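Local coordinates for protein translation elongation factor 1A (Methanosarcina mazei, PDB 3WND) that binds cysteinyl-tRNA(Cys) in its GTP-bound form and probably acts as a translation elongation factor related to SelB, EF-Tu and aIF2 gamma, at residues L302-G307 and R351-L357; A193-I197 and Y346-D350. All blocks are in the same frame, centred on the assembly; numbering follows the deposited sequence. Where two conformers were deposited one is given.

The two contacts illustrate how a beta barrel is closed within itself and also joined to its neighbour. Contact 1 pairs two strands of the C-terminal antiparallel sheet; contact 2 ties strand 194-203 of the preceding barrel to a turn of that C-terminal domain. Their centres lie about 16 Å apart. Along the chain the order is 193-197, 302-307, 346-350 and 351-357, so the segments alternate, and the turn of contact 2 runs straight into the second strand of contact 1. They also touch in space, Val306 CG2 lying 3.6 Å from Asp350 CB. The turn that carries the link between barrels is thus anchored on the strand pair beneath it.

Contact 1 (L302-G307 and R351-L357)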
loop_
_atom_site.group_PDB
_atom_site.type_symbol
_atom_site.label_atom_id
_atom_site.label_comp_id
_atom_site.label_asym_id
_atom_site.label_seq_id
_atom_site.Cartn_x
_atom_site.Cartn_y
_atom_site.Cartn_z
ATOM N N LEU A 302 13.790 10.399 12.303
ATOM C CA LEU A 302 12.525 9.671 11.985
ATOM C C LEU A 302 12.732 9.011 10.629
ATOM O O LEU A 302 13.785 9.247 9.981
ATOM C CB LEU A 302 11.280 10.574 12.013
ATOM C CG LEU A 302 10.863 11.127 13.376
ATOM C CD1 LEU A 302 9.848 12.246 13.187
ATOM C CD2 LEU A 302 10.361 10.073 14.372
ATOM N N HIS A 303 11.809 8.143 10.225
ATOM C CA HIS A 303 11.836 7.612 8.891
ATOM C C HIS A 303 10.592 8.077 8.219
ATOM O O HIS A 303 9.496 8.056 8.813
ATOM C CB HIS A 303 11.865 6.081 8.901
ATOM C CG HIS A 303 12.718 5.518 7.846
ATOM N ND1 HIS A 303 14.106 5.597 7.861
ATOM C CD2 HIS A 303 12.361 4.756 6.705
ATOM C CE1 HIS A 303 14.568 5.022 6.734
ATOM N NE2 HIS A 303 13.510 4.441 6.068
ATOM N N LEU A 304 10.726 8.579 6.987
ATOM C CA LEU A 304 9.592 9.163 6.287
ATOM C C LEU A 304 9.174 8.265 5.112
ATOM O O LEU A 304 10.022 7.772 4.321
ATOM C CB LEU A 304 9.984 10.567 5.758
ATOM C CG LEU A 304 8.980 11.368 4.908
ATOM C CD1 LEU A 304 9.243 12.856 5.062
ATOM C CD2 LEU A 304 9.091 10.956 3.418
ATOM N N PHE A 305 7.885 8.030 5.015
ATOM C CA PHE A 305 7.314 7.312 3.855
ATOM C C PHE A 305 6.305 8.206 3.146
ATOM O O PHE A 305 5.439 8.806 3.758
ATOM C CB PHE A 305 6.479 6.135 4.410
ATOM C CG PHE A 305 7.301 5.116 5.138
ATOM C CD1 PHE A 305 7.778 3.996 4.496
ATOM C CD2 PHE A 305 7.675 5.356 6.464
ATOM C CE1 PHE A 305 8.632 3.100 5.195
ATOM C CE2 PHE A 305 8.480 4.442 7.166
ATOM C CZ PHE A 305 8.968 3.349 6.550
ATOM N N VAL A 306 6.457 8.333 1.816
ATOM C CA VAL A 306 5.476 9.047 1.021
ATOM C C VAL A 306 5.439 8.312 -0.292
ATOM O O VAL A 306 6.472 7.979 -0.866
ATOM C CB VAL A 306 5.749 10.568 0.895
ATOM C CG1 VAL A 306 7.039 10.819 0.118
ATOM C CG2 VAL A 306 4.543 11.310 0.256
ATOM N N GLY A 307 4.219 8.019 -0.780
ATOM C CA GLY A 307 4.113 7.169 -1.963
ATOM C C GLY A 307 4.835 5.836 -1.697
ATOM O O GLY A 307 4.592 5.185 -0.649
ATOM N N ARG A 351 -0.272 11.260 1.328
ATOM C CA ARG A 351 -0.149 11.184 2.789
ATOM C C ARG A 351 1.299 10.742 3.121
ATOM O O ARG A 351 1.843 9.778 2.539
ATOM C CB ARG A 351 -1.196 10.232 3.426
ATOM C CG ARG A 351 -1.095 10.202 4.916
ATOM C CD ARG A 351 -2.037 9.154 5.515
ATOM N NE ARG A 351 -3.383 9.465 5.113
ATOM C CZ ARG A 351 -4.422 9.807 5.882
ATOM N NH1 ARG A 351 -4.378 9.776 7.190
ATOM N NH2 ARG A 351 -5.566 10.144 5.285
ATOM N N PHE A 352 1.913 11.464 4.047
ATOM C CA PHE A 352 3.253 11.068 4.554
ATOM C C PHE A 352 3.005 10.271 5.873
ATOM O O PHE A 352 2.159 10.599 6.679
ATOM C CB PHE A 352 4.039 12.308 4.968
ATOM C CG PHE A 352 4.605 13.103 3.796
ATOM C CD1 PHE A 352 5.962 13.065 3.527
ATOM C CD2 PHE A 352 3.768 13.930 3.012
ATOM C CE1 PHE A 352 6.506 13.848 2.498
ATOM C CE2 PHE A 352 4.290 14.633 1.933
ATOM C CZ PHE A 352 5.690 14.643 1.712
ATOM N N LEU A 353 3.810 9.245 6.071
ATOM C CA LEU A 353 3.867 8.546 7.350
ATOM C C LEU A 353 5.273 8.738 7.936
ATOM O O LEU A 353 6.264 8.778 7.207
ATOM C CB LEU A 353 3.718 7.072 7.176
ATOM C CG LEU A 353 2.360 6.555 6.870
ATOM C CD1 LEU A 353 2.388 4.971 6.910
ATOM C CD2 LEU A 353 1.228 7.113 7.748
ATOM N N LEU A 354 5.342 8.932 9.251
ATOM C CA LEU A 354 6.648 9.026 9.920
ATOM C C LEU A 354 6.752 7.891 10.927
ATOM O O LEU A 354 5.779 7.585 11.630
ATOM C CB LEU A 354 6.665 10.329 10.742
ATOM C CG LEU A 354 6.535 11.579 9.825
ATOM C CD1 LEU A 354 6.452 12.866 10.653
ATOM C CD2 LEU A 354 7.678 11.663 8.796
ATOM N N ALA A 355 7.953 7.337 10.993
ATOM C CA ALA A 355 8.210 6.188 11.864
ATOM C C ALA A 355 9.465 6.433 12.676
ATOM O O ALA A 355 10.316 7.268 12.285
ATOM C CB ALA A 355 8.311 4.877 11.042
ATOM N N ASN A 356 9.591 5.679 13.784
ATOM C CA ASN A 356 10.848 5.575 14.527
ATOM C C ASN A 356 11.228 4.125 14.552
ATOM O O ASN A 356 10.570 3.316 15.167
ATOM C CB ASN A 356 10.717 6.166 15.973
ATOM C CG ASN A 356 12.026 6.096 16.746
ATOM O OD1 ASN A 356 12.912 5.264 16.447
ATOM N ND2 ASN A 356 12.132 6.875 17.791
ATOM N N LEU A 357 12.191 3.777 13.723
ATOM C CA LEU A 357 12.488 2.380 13.478
ATOM C C LEU A 357 13.015 1.683 14.675
ATOM O O LEU A 357 13.116 0.452 14.627
ATOM C CB LEU A 357 13.476 2.199 12.327
ATOM C CG LEU A 357 13.141 2.827 10.979
ATOM C CD1 LEU A 357 14.217 2.707 9.961
ATOM C CD2 LEU A 357 11.897 2.173 10.418
HETATM O O HOH W 1 1.592 8.607 0.094
#
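Val306 has CG1 between its backbone N and carbonyl carbon (chi1 65°), which turns CG2 over the ring of Phe352; there CG of Phe352, anti to its own carbonyl carbon (chi1 -76°), brings the ring alongside the valine. The CH-pi contact is nearly vertical, with Val306 CG2 3.6 Å from the centroid of the Phe352 ring. Leu304 comes to the ring edge instead, its CD1 meeting CD1 of Phe352 at 3.6 Å. An alanine in place of Phe352 would probably open a gap beside both Val306 and Leu304 and deprive the valine methyl of its aromatic face.

Beneath this packing the antiparallel strands are joined by two hydrogen-bonded pairs. Phe305 N reaches Leu353 O at 2.8 Å and Leu353 N returns to Phe305 O at 2.9 Å; His303 and Ala355 exchange a similar pair. Beyond Val306 a water takes over, accepting from Gly307 N and donating to Arg351 O.

The other face of the pair carries a second row. Phe305 CE2 touches Ala355 CB at 3.9 Å, while Leu357 CD1 lies over the His303 ring, 3.8 Å from its centroid and toward the rim. His303 NE2 bonds a citrate that probably came from the crystallisation liquor.

Strand 309-320 flanks 302-306, and strand 363-369 flanks 352-355. Leu304, Phe352 and Leu354 face strand 282-289 across the barrel interior, whereas Phe305, Leu353 and Ala355 pack against Leu74 and Ile78 of helix 74-83.

Contact 2 (A193-I197 and Y346-D350); sequences ARIFI and YSKQD
Asp350 OD2 is gripped twice, by NH2 of Arg194 at 2.9 Å and by the backbone N of its own turn-mate Ser347 at 3.0 Å. The two donors arrive differently. Arg194 NH2 uses the syn side of the carboxylate, close to its plane, whereas the amide of Ser347 comes from above, 56° out of that plane. The second oxygen, Asp350 OD1, takes Arg194 NH1 at 2.9 Å, again on the syn side, and the salt bridge becomes end-on and bidentate. With guanidinium and carboxylate only 25° apart, the two flat groups are almost coplanar and fix each other's rotation.

A bend in the arginine chain (chi3 71°) presents the guanidinium between two packing surfaces. Phe196 CE1, two residues along the same strand, covers one face, and Ser347 CB covers the other, 3.6 Å from Arg194 NH2. The phenylalanine also turns its edge to the acid, CZ lying 3.8 Å from Asp350 OD1. Gln349 slides past the arginine in the opposite direction, its NE2 3.5 Å from Arg194 NH1.

Glu277 extends the network: it forms a salt bridge with Arg194 NE and accepts from Ser347 OG. Held by two carboxylates, the buried arginine is likely to stay charged, and its charge probably helps keep Asp350 ionised.

The acid belongs to a type I beta turn, Ser347 to Asp350, closed by a bond from Asp350 N to Ser347 O and braced by the side-chain bond running back to Ser347 N. A type I turn that offers its carboxylate to an arginine on strand 194-203 makes an interdomain salt bridge, consistent with the side-by-side second and third beta barrels of the EF-Tu and SelB family.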
loop_
_atom_site.group_PDB
_atom_site.type_symbol
_atom_site.label_atom_id
_atom_site.label_comp_id
_atom_site.label_asym_id
_atom_site.label_seq_id
_atom_site.Cartn_x
_atom_site.Cartn_y
_atom_site.Cartn_z
ATOM N N ALA A 193 -3.143 12.027 -15.051
ATOM C CA ALA A 193 -2.573 10.745 -14.712
ATOM C C ALA A 193 -1.354 10.796 -13.799
ATOM O O ALA A 193 -0.427 11.634 -13.967
ATOM C CB ALA A 193 -2.153 9.969 -15.972
ATOM N N ARG A 194 -1.334 9.868 -12.818
ATOM C CA ARG A 194 -0.102 9.615 -12.062
ATOM C C ARG A 194 0.054 8.124 -11.945
ATOM O O ARG A 194 -0.974 7.436 -11.658
ATOM C CB ARG A 194 -0.183 10.190 -10.607
ATOM C CG ARG A 194 -0.526 11.654 -10.581
ATOM C CD ARG A 194 -0.643 12.144 -9.118
ATOM N NE ARG A 194 0.640 12.204 -8.424
ATOM C CZ ARG A 194 0.797 11.934 -7.099
ATOM N NH1 ARG A 194 -0.189 11.346 -6.342
ATOM N NH2 ARG A 194 1.990 12.130 -6.512
ATOM N N ILE A 195 1.280 7.642 -12.120
ATOM C CA ILE A 195 1.577 6.207 -11.971
ATOM C C ILE A 195 2.705 6.098 -10.960
ATOM O O ILE A 195 3.754 6.761 -11.084
ATOM C CB ILE A 195 1.991 5.588 -13.349
ATOM C CG1 ILE A 195 0.830 5.804 -14.392
ATOM C CG2 ILE A 195 2.295 4.046 -13.159
ATOM C CD1 ILE A 195 1.219 6.951 -15.391
ATOM N N PHE A 196 2.527 5.241 -9.949
ATOM C CA PHE A 196 3.625 4.986 -8.962
ATOM C C PHE A 196 4.330 3.706 -9.371
ATOM O O PHE A 196 3.707 2.753 -9.720
ATOM C CB PHE A 196 3.029 4.724 -7.559
ATOM C CG PHE A 196 2.587 5.962 -6.804
ATOM C CD1 PHE A 196 2.630 7.242 -7.402
ATOM C CD2 PHE A 196 2.121 5.825 -5.504
ATOM C CE1 PHE A 196 2.154 8.367 -6.689
ATOM C CE2 PHE A 196 1.668 6.963 -4.811
ATOM C CZ PHE A 196 1.681 8.187 -5.403
ATOM N N ILE A 197 5.636 3.744 -9.455
ATOM C CA ILE A 197 6.424 2.645 -9.855
ATOM C C ILE A 197 6.931 1.806 -8.701
ATOM O O ILE A 197 7.463 2.351 -7.758
ATOM C CB ILE A 197 7.679 3.210 -10.598
ATOM C CG1 ILE A 197 7.236 3.896 -11.957
ATOM C CG2 ILE A 197 8.690 2.080 -10.800
ATOM C CD1 ILE A 197 8.345 4.752 -12.546
ATOM N N TYR A 346 6.500 14.070 -4.839
ATOM C CA TYR A 346 5.158 13.904 -4.252
ATOM C C TYR A 346 4.261 15.054 -4.716
ATOM O O TYR A 346 4.759 16.086 -5.263
ATOM C CB TYR A 346 5.255 13.901 -2.673
ATOM C CG TYR A 346 5.903 15.096 -2.087
ATOM C CD1 TYR A 346 5.142 16.187 -1.626
ATOM C CD2 TYR A 346 7.304 15.172 -2.028
ATOM C CE1 TYR A 346 5.776 17.369 -1.094
ATOM C CE2 TYR A 346 7.944 16.314 -1.548
ATOM C CZ TYR A 346 7.185 17.390 -1.062
ATOM O OH TYR A 346 7.828 18.497 -0.591
ATOM N N SER A 347 2.976 14.865 -4.560
ATOM C CA SER A 347 1.987 15.926 -4.732
ATOM C C SER A 347 1.337 16.121 -3.327
ATOM O O SER A 347 1.466 15.250 -2.437
ATOM C CB SER A 347 0.949 15.525 -5.844
ATOM O OG SER A 347 1.633 15.686 -7.088
ATOM N N LYS A 348 0.570 17.182 -3.170
ATOM C CA LYS A 348 0.061 17.540 -1.825
ATOM C C LYS A 348 -0.985 16.530 -1.353
ATOM O O LYS A 348 -1.223 16.435 -0.150
ATOM C CB LYS A 348 -0.484 18.955 -1.814
ATOM C CG LYS A 348 0.662 19.899 -1.991
ATOM C CD LYS A 348 0.442 21.244 -1.351
ATOM C CE LYS A 348 1.796 21.934 -1.380
ATOM N NZ LYS A 348 2.129 22.634 -0.101
ATOM N N GLN A 349 -1.589 15.790 -2.276
ATOM C CA GLN A 349 -2.575 14.796 -1.896
ATOM C C GLN A 349 -1.922 13.567 -1.218
ATOM O O GLN A 349 -2.587 12.672 -0.773
ATOM C CB GLN A 349 -3.463 14.332 -3.089
ATOM C CG GLN A 349 -2.714 13.600 -4.245
ATOM C CD GLN A 349 -2.385 14.563 -5.327
ATOM O OE1 GLN A 349 -2.108 15.710 -5.041
ATOM N NE2 GLN A 349 -2.359 14.112 -6.580
ATOM N N ASP A 350 -0.613 13.463 -1.315
ATOM C CA ASP A 350 0.064 12.242 -0.855
ATOM C C ASP A 350 0.270 12.294 0.648
ATOM O O ASP A 350 0.827 13.232 1.181
ATOM C CB ASP A 350 1.446 12.050 -1.520
ATOM C CG ASP A 350 1.377 11.746 -2.972
ATOM O OD1 ASP A 350 0.404 11.226 -3.479
ATOM O OD2 ASP A 350 2.393 12.027 -3.633
#